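Proto-oncogene tyrosine-protein kinase receptor Ret (Danio rerio, PDB 7AMK) is a receptor tyrosine kinase whose calcium-binding cadherin-like ectodomain probably takes part in recognising GDNF together with the co-receptor GFR alpha 1. Local coordinates at residues F155-M158 / S159-P162. The protein carries 4 engineered substitutions. Numbering follows the deposited sequence.
Sequences FTHM and SICP
I160 lies back along the short helix 155-160 and meets the backbone of T156 and H157. Its CB sits 3.4 Å from H157 O. CG1 lies anti to the carbonyl carbon (chi1 -56°), which brings it to 3.4 Å from T156 O. The chain stays extended at chi2, and CD1 ends 4.1 Å from T156 O. CD1 also comes obliquely to the H157 ring, 4.4 Å from its CD2. Helix 155-160 belongs to the second cadherin-like domain and lies between strands 147-151 and 165-170 in the chain. I160 touches P119, H157 packs on L129 and T128 of helix 126-130, and F155 and T156 touch strand 21-24 of the first cadherin-like domain, so the helix lies where the two domains meet. H157 O accepts the one clear hydrogen bond here, from C161 N at 2.9 Å. That bond is bent, 141° at the hydrogen, and the donor is tilted 19° from the carbonyl plane. C161 SG forms a disulfide with C121, which ties this turn to the chain around C121. P162 follows, with a bound NAG near its ring, and its CA makes a CH...O contact with M158 O at 3.2 Å.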
loop_
_atom_site.group_PDB
_atom_site.type_symbol
_atom_site.label_atom_id
_atom_site.label_comp_id
_atom_site.label_asym_id
_atom_site.label_seq_id
_atom_site.Cartn_x
_atom_site.Cartn_y
_atom_site.Cartn_z
ATOM N N PHE A 155 -30.722 -34.275 42.164
ATOM C CA PHE A 155 -31.619 -34.272 43.321
ATOM C C PHE A 155 -32.940 -34.981 43.036
ATOM O O PHE A 155 -33.412 -35.774 43.857
ATOM C CB PHE A 155 -31.868 -32.834 43.777
ATOM C CG PHE A 155 -30.672 -32.196 44.463
ATOM C CD1 PHE A 155 -29.618 -32.971 44.900
ATOM C CD2 PHE A 155 -30.628 -30.829 44.694
ATOM C CE1 PHE A 155 -28.524 -32.387 45.533
ATOM C CE2 PHE A 155 -29.559 -30.243 45.337
ATOM C CZ PHE A 155 -28.500 -31.020 45.751
ATOM N N THR A 156 -33.543 -34.733 41.870
ATOM C CA THR A 156 -34.862 -35.303 41.585
ATOM C C THR A 156 -34.810 -36.829 41.491
ATOM O O THR A 156 -35.728 -37.525 41.948
ATOM C CB THR A 156 -35.427 -34.692 40.296
ATOM O OG1 THR A 156 -34.453 -34.785 39.248
ATOM C CG2 THR A 156 -35.777 -33.209 40.516
ATOM N N HIS A 157 -33.736 -37.368 40.926
ATOM C CA HIS A 157 -33.675 -38.800 40.671
ATOM C C HIS A 157 -33.266 -39.611 41.894
ATOM O O HIS A 157 -33.659 -40.777 42.018
ATOM C CB HIS A 157 -32.732 -39.058 39.510
ATOM C CG HIS A 157 -33.261 -38.553 38.207
ATOM N ND1 HIS A 157 -33.280 -37.213 37.880
ATOM C CD2 HIS A 157 -33.843 -39.202 37.170
ATOM C CE1 HIS A 157 -33.816 -37.063 36.682
ATOM N NE2 HIS A 157 -34.165 -38.256 36.229
ATOM N N MET A 158 -32.500 -39.030 42.812
ATOM C CA MET A 158 -32.172 -39.776 44.019
ATOM C C MET A 158 -33.392 -39.958 44.918
ATOM O O MET A 158 -33.393 -40.854 45.770
ATOM C CB MET A 158 -31.012 -39.093 44.756
ATOM C CG MET A 158 -29.696 -39.115 43.939
ATOM S SD MET A 158 -28.308 -38.135 44.576
ATOM C CE MET A 158 -27.852 -39.041 46.053
ATOM N N SER A 159 -34.438 -39.146 44.731
ATOM C CA SER A 159 -35.718 -39.385 45.399
ATOM C C SER A 159 -36.538 -40.481 44.715
ATOM O O SER A 159 -37.344 -41.157 45.367
ATOM C CB SER A 159 -36.538 -38.095 45.442
ATOM O OG SER A 159 -37.904 -38.388 45.726
ATOM N N ILE A 160 -36.369 -40.648 43.405
ATOM C CA ILE A 160 -36.965 -41.772 42.696
ATOM C C ILE A 160 -36.269 -43.079 43.064
ATOM O O ILE A 160 -36.907 -44.137 43.106
ATOM C CB ILE A 160 -36.883 -41.519 41.185
ATOM C CG1 ILE A 160 -37.538 -40.185 40.817
ATOM C CG2 ILE A 160 -37.457 -42.698 40.411
ATOM C CD1 ILE A 160 -37.635 -39.971 39.329
ATOM N N CYS A 161 -34.962 -43.034 43.339
ATOM C CA CYS A 161 -34.152 -44.210 43.661
ATOM C C CYS A 161 -33.521 -44.089 45.049
ATOM O O CYS A 161 -32.295 -44.146 45.192
ATOM C CB CYS A 161 -33.071 -44.409 42.599
ATOM S SG CYS A 161 -33.676 -44.914 40.946
ATOM N N PRO A 162 -34.333 -43.960 46.107
ATOM C CA PRO A 162 -33.767 -43.616 47.425
ATOM C C PRO A 162 -32.875 -44.692 48.018
ATOM O O PRO A 162 -32.056 -44.377 48.893
ATOM C CB PRO A 162 -35.014 -43.393 48.297
ATOM C CG PRO A 162 -36.061 -44.270 47.674
ATOM C CD PRO A 162 -35.796 -44.155 46.175
#